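Local coordinates for protein lectin CEL-IV, C-type (Cucumaria echinata, PDB 3ALU) that binds galactose-containing sugars such as raffinose through a calcium-dependent C-type lectin carbohydrate-recognition domain, working as a tetramer, at residues 15-26 against 139-149. Numbering follows the deposited sequence.
Sequences KCFRLFHNHLNF and SNNNFKYICQL
Phe20 and Tyr145 form a hydrogen-bonded antiparallel pair, and the Phe20 methylene lies over one face of the tyrosine ring, CB 3.6 Å from the ring centroid, a CH-pi contact. Tyr145 CG sits between its backbone N and carbonyl carbon (chi1 57°), which brings the ring across toward strand 15-21. The two ring planes are only 15° apart but slid past each other, so they barely overlap. Beyond the tyrosine, Phe20 CE2 meets Cys147 SG at 3.5 Å, an oblique sulfur-aromatic contact suited to a polarisable disulfide sulfur. Leu24 completes this apolar row, CD2 3.6 Å from Tyr145 CE1.

On the other face of the sheet, Ile146, whose beta-branched shape suits a strand, reaches both neighbours with its two branches, CG1 against Leu19 CD1 at 3.8 Å and CG2 against Phe17 CD2. Lys15 bends at chi3 (75°) to bring NZ 2.9 Å from Gln148 OE1, above the carbonyl plane; Asp100 and Ser53 also grip this amide, fixing its rotation.

Backbone bonds run from Leu149 N to Cys16 O through to Phe20 N, 2.8 Å from Tyr145 O and nearly straight. A beta bulge then shifts the register before Leu24 pairs with Phe143. Past it, Phe26 N bonds Ser139 O at 3.1 Å, tying the start of helix 26-33 to the loop.

Pairing the early strand with the domain's last joins the two chain ends of the C-type lectin fold; the Phe143 side chain lies about 5 Å from the bound glycan's galactose. Cys147 is joined to Cys33 of helix 26-33, which packs on Tyr145 and Leu24, while helix 57-70 covers Phe17, Leu19 and Ile146, and strand 82-89 runs parallel to 143-148.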
loop_
_atom_site.group_PDB
_atom_site.type_symbol
_atom_site.label_atom_id
_atom_site.label_comp_id
_atom_site.label_asym_id
_atom_site.label_seq_id
_atom_site.Cartn_x
_atom_site.Cartn_y
_atom_site.Cartn_z
ATOM N N LYS A 15 -3.117 10.257 -3.239
ATOM C CA LYS A 15 -4.320 10.279 -4.096
ATOM C C LYS A 15 -4.103 9.466 -5.364
ATOM O O LYS A 15 -2.987 9.324 -5.824
ATOM C CB LYS A 15 -4.662 11.714 -4.484
ATOM C CG LYS A 15 -5.151 12.505 -3.292
ATOM C CD LYS A 15 -5.333 13.979 -3.633
ATOM C CE LYS A 15 -6.582 14.183 -4.454
ATOM N NZ LYS A 15 -6.913 15.662 -4.520
ATOM N N CYS A 16 -5.202 8.968 -5.947
ATOM C CA CYS A 16 -5.117 8.138 -7.128
ATOM C C CYS A 16 -5.813 8.845 -8.291
ATOM O O CYS A 16 -6.947 9.363 -8.128
ATOM C CB CYS A 16 -5.828 6.796 -6.912
ATOM S SG CYS A 16 -5.028 5.816 -5.614
ATOM N N PHE A 17 -5.116 8.893 -9.409
ATOM C CA PHE A 17 -5.581 9.648 -10.572
ATOM C C PHE A 17 -5.634 8.791 -11.811
ATOM O O PHE A 17 -4.885 7.825 -11.959
ATOM C CB PHE A 17 -4.617 10.793 -10.857
ATOM C CG PHE A 17 -4.485 11.798 -9.727
ATOM C CD1 PHE A 17 -3.413 11.722 -8.839
ATOM C CD2 PHE A 17 -5.412 12.820 -9.575
ATOM C CE1 PHE A 17 -3.259 12.663 -7.812
ATOM C CE2 PHE A 17 -5.283 13.760 -8.563
ATOM C CZ PHE A 17 -4.227 13.705 -7.677
ATOM N N ARG A 18 -6.491 9.204 -12.747
ATOM C CA ARG A 18 -6.538 8.566 -14.052
ATOM C C ARG A 18 -7.041 9.572 -15.094
ATOM O O ARG A 18 -8.033 10.299 -14.883
ATOM C CB ARG A 18 -7.414 7.318 -14.015
ATOM C CG ARG A 18 -7.417 6.548 -15.364
ATOM C CD ARG A 18 -8.019 5.156 -15.200
ATOM N NE ARG A 18 -8.251 4.647 -16.528
ATOM C CZ ARG A 18 -9.097 3.646 -16.770
ATOM N NH1 ARG A 18 -9.722 3.053 -15.760
ATOM N NH2 ARG A 18 -9.308 3.257 -18.002
ATOM N N LEU A 19 -6.283 9.641 -16.177
ATOM C CA LEU A 19 -6.650 10.421 -17.369
ATOM C C LEU A 19 -7.570 9.636 -18.266
ATOM O O LEU A 19 -7.241 8.485 -18.671
ATOM C CB LEU A 19 -5.354 10.803 -18.108
ATOM C CG LEU A 19 -5.567 11.483 -19.475
ATOM C CD1 LEU A 19 -6.083 12.894 -19.283
ATOM C CD2 LEU A 19 -4.285 11.496 -20.261
ATOM N N PHE A 20 -8.688 10.256 -18.623
ATOM C CA PHE A 20 -9.660 9.618 -19.547
ATOM C C PHE A 20 -9.646 10.305 -20.895
ATOM O O PHE A 20 -9.513 11.535 -20.989
ATOM C CB PHE A 20 -11.064 9.579 -18.942
ATOM C CG PHE A 20 -11.167 8.635 -17.770
ATOM C CD1 PHE A 20 -11.470 7.278 -17.980
ATOM C CD2 PHE A 20 -10.874 9.064 -16.477
ATOM C CE1 PHE A 20 -11.516 6.388 -16.915
ATOM C CE2 PHE A 20 -10.949 8.155 -15.385
ATOM C CZ PHE A 20 -11.253 6.809 -15.626
ATOM N N HIS A 21 -9.777 9.490 -21.948
ATOM C CA HIS A 21 -9.547 9.954 -23.331
ATOM C C HIS A 21 -10.775 10.303 -24.106
ATOM O O HIS A 21 -10.653 10.887 -25.204
ATOM C CB HIS A 21 -8.717 8.939 -24.121
ATOM C CG HIS A 21 -7.336 8.754 -23.595
ATOM N ND1 HIS A 21 -6.220 9.076 -24.327
ATOM C CD2 HIS A 21 -6.884 8.263 -22.415
ATOM C CE1 HIS A 21 -5.139 8.776 -23.633
ATOM N NE2 HIS A 21 -5.512 8.309 -22.457
ATOM N N ASN A 22 -11.957 9.988 -23.565
ATOM C CA ASN A 22 -13.186 10.409 -24.238
ATOM C C ASN A 22 -13.449 11.861 -23.902
ATOM O O ASN A 22 -12.988 12.372 -22.859
ATOM C CB ASN A 22 -14.385 9.474 -23.988
ATOM C CG ASN A 22 -14.814 9.429 -22.561
ATOM O OD1 ASN A 22 -13.985 9.304 -21.649
ATOM N ND2 ASN A 22 -16.136 9.498 -22.339
ATOM N N HIS A 23 -14.081 12.558 -24.823
ATOM C CA HIS A 23 -14.197 13.996 -24.676
ATOM C C HIS A 23 -15.586 14.240 -24.144
ATOM O O HIS A 23 -16.585 13.879 -24.789
ATOM C CB HIS A 23 -14.008 14.690 -26.020
ATOM C CG HIS A 23 -12.577 14.807 -26.473
ATOM N ND1 HIS A 23 -11.660 13.778 -26.392
ATOM C CD2 HIS A 23 -11.919 15.840 -27.048
ATOM C CE1 HIS A 23 -10.506 14.162 -26.906
ATOM N NE2 HIS A 23 -10.638 15.412 -27.312
ATOM N N LEU A 24 -15.664 14.898 -22.995
ATOM C CA LEU A 24 -16.930 15.165 -22.361
ATOM C C LEU A 24 -16.986 16.630 -21.969
ATOM O O LEU A 24 -15.942 17.254 -21.710
ATOM C CB LEU A 24 -17.047 14.339 -21.094
ATOM C CG LEU A 24 -17.838 13.020 -21.024
ATOM C CD1 LEU A 24 -18.386 12.465 -22.365
ATOM C CD2 LEU A 24 -17.279 11.995 -20.069
ATOM N N ASN A 25 -18.199 17.152 -21.843
ATOM C CA ASN A 25 -18.330 18.509 -21.293
ATOM C C ASN A 25 -18.106 18.490 -19.784
ATOM O O ASN A 25 -17.933 17.423 -19.188
ATOM C CB ASN A 25 -19.645 19.208 -21.708
ATOM C CG ASN A 25 -20.907 18.574 -21.111
ATOM O OD1 ASN A 25 -21.991 18.701 -21.711
ATOM N ND2 ASN A 25 -20.816 17.960 -19.971
ATOM N N PHE A 26 -18.063 19.650 -19.144
ATOM C CA PHE A 26 -17.617 19.645 -17.765
ATOM C C PHE A 26 -18.513 18.815 -16.864
ATOM O O PHE A 26 -18.038 18.022 -16.053
ATOM C CB PHE A 26 -17.572 21.069 -17.188
ATOM C CG PHE A 26 -17.055 21.108 -15.774
ATOM C CD1 PHE A 26 -17.923 21.062 -14.675
ATOM C CD2 PHE A 26 -15.686 21.187 -15.553
ATOM C CE1 PHE A 26 -17.409 21.089 -13.354
ATOM C CE2 PHE A 26 -15.180 21.176 -14.232
ATOM C CZ PHE A 26 -16.011 21.159 -13.162
ATOM N N SER A 139 -18.231 25.747 -20.174
ATOM C CA SER A 139 -18.484 24.389 -19.682
ATOM C C SER A 139 -18.954 23.438 -20.758
ATOM O O SER A 139 -18.961 22.220 -20.573
ATOM C CB SER A 139 -19.501 24.421 -18.545
ATOM O OG SER A 139 -20.792 24.802 -19.012
ATOM N N ASN A 140 -19.365 23.979 -21.891
ATOM C CA ASN A 140 -19.828 23.113 -22.955
ATOM C C ASN A 140 -18.676 22.565 -23.799
ATOM O O ASN A 140 -18.900 21.714 -24.678
ATOM C CB ASN A 140 -20.765 23.902 -23.851
ATOM C CG ASN A 140 -20.010 24.968 -24.624
ATOM O OD1 ASN A 140 -19.431 25.872 -24.028
ATOM N ND2 ASN A 140 -19.941 24.826 -25.947
ATOM N N ASN A 141 -17.447 23.027 -23.580
ATOM C CA ASN A 141 -16.303 22.413 -24.250
ATOM C C ASN A 141 -16.175 20.935 -23.898
ATOM O O ASN A 141 -16.292 20.584 -22.741
ATOM C CB ASN A 141 -15.005 23.122 -23.865
ATOM C CG ASN A 141 -14.791 24.386 -24.661
ATOM O OD1 ASN A 141 -15.041 25.498 -24.165
ATOM N ND2 ASN A 141 -14.376 24.234 -25.899
ATOM N N ASN A 142 -15.930 20.108 -24.914
ATOM C CA ASN A 142 -15.806 18.638 -24.755
ATOM C C ASN A 142 -14.313 18.282 -24.726
ATOM O O ASN A 142 -13.647 18.307 -25.754
ATOM C CB ASN A 142 -16.512 17.915 -25.937
ATOM C CG ASN A 142 -18.018 17.730 -25.725
ATOM O OD1 ASN A 142 -18.729 18.663 -25.405
ATOM N ND2 ASN A 142 -18.508 16.495 -25.922
ATOM N N PHE A 143 -13.773 17.982 -23.539
ATOM C CA PHE A 143 -12.351 17.696 -23.374
ATOM C C PHE A 143 -12.114 16.322 -22.692
ATOM O O PHE A 143 -13.001 15.768 -22.033
ATOM C CB PHE A 143 -11.684 18.712 -22.414
ATOM C CG PHE A 143 -11.588 20.139 -22.905
ATOM C CD1 PHE A 143 -11.528 21.156 -21.945
ATOM C CD2 PHE A 143 -11.500 20.482 -24.260
ATOM C CE1 PHE A 143 -11.366 22.496 -22.315
ATOM C CE2 PHE A 143 -11.391 21.843 -24.648
ATOM C CZ PHE A 143 -11.343 22.835 -23.664
ATOM N N LYS A 144 -10.901 15.810 -22.848
ATOM C CA LYS A 144 -10.365 14.762 -21.975
ATOM C C LYS A 144 -10.369 15.320 -20.530
ATOM O O LYS A 144 -10.531 16.546 -20.318
ATOM C CB LYS A 144 -8.954 14.448 -22.385
ATOM C CG LYS A 144 -8.879 13.889 -23.845
ATOM C CD LYS A 144 -7.514 13.303 -24.095
ATOM C CE LYS A 144 -7.461 12.607 -25.495
ATOM N NZ LYS A 144 -7.641 13.571 -26.635
ATOM N N TYR A 145 -10.198 14.438 -19.546
ATOM C CA TYR A 145 -10.399 14.854 -18.159
ATOM C C TYR A 145 -9.634 13.914 -17.256
ATOM O O TYR A 145 -9.398 12.756 -17.598
ATOM C CB TYR A 145 -11.922 14.892 -17.795
ATOM C CG TYR A 145 -12.648 13.554 -18.018
ATOM C CD1 TYR A 145 -13.117 13.228 -19.286
ATOM C CD2 TYR A 145 -12.868 12.669 -16.965
ATOM C CE1 TYR A 145 -13.768 11.995 -19.513
ATOM C CE2 TYR A 145 -13.532 11.442 -17.174
ATOM C CZ TYR A 145 -13.959 11.133 -18.471
ATOM O OH TYR A 145 -14.590 9.917 -18.733
ATOM N N ILE A 146 -9.214 14.418 -16.101
ATOM C CA ILE A 146 -8.590 13.593 -15.070
ATOM C C ILE A 146 -9.511 13.432 -13.885
ATOM O O ILE A 146 -9.999 14.404 -13.297
ATOM C CB ILE A 146 -7.244 14.186 -14.567
ATOM C CG1 ILE A 146 -6.236 14.303 -15.704
ATOM C CG2 ILE A 146 -6.660 13.384 -13.439
ATOM C CD1 ILE A 146 -5.195 15.394 -15.435
ATOM N N CYS A 147 -9.771 12.172 -13.538
ATOM C CA CYS A 147 -10.492 11.828 -12.297
ATOM C C CYS A 147 -9.528 11.537 -11.139
ATOM O O CYS A 147 -8.373 11.039 -11.355
ATOM C CB CYS A 147 -11.380 10.578 -12.501
ATOM S SG CYS A 147 -12.661 10.747 -13.764
ATOM N N GLN A 148 -10.019 11.768 -9.922
ATOM C CA GLN A 148 -9.357 11.294 -8.705
ATOM C C GLN A 148 -10.340 10.365 -7.987
ATOM O O GLN A 148 -11.538 10.626 -7.954
ATOM C CB GLN A 148 -8.935 12.469 -7.780
ATOM C CG GLN A 148 -10.109 13.173 -7.188
ATOM C CD GLN A 148 -9.698 14.363 -6.359
ATOM O OE1 GLN A 148 -8.723 15.027 -6.684
ATOM N NE2 GLN A 148 -10.470 14.653 -5.307
ATOM N N LEU A 149 -9.839 9.267 -7.428
ATOM C CA LEU A 149 -10.687 8.445 -6.569
ATOM C C LEU A 149 -10.913 9.195 -5.269
ATOM O O LEU A 149 -10.160 10.104 -4.951
ATOM C CB LEU A 149 -10.004 7.083 -6.328
ATOM C CG LEU A 149 -9.945 6.226 -7.604
ATOM C CD1 LEU A 149 -9.165 4.941 -7.330
ATOM C CD2 LEU A 149 -11.350 5.845 -8.102
HETATM O O HOH W 1 -7.519 9.528 -4.494
#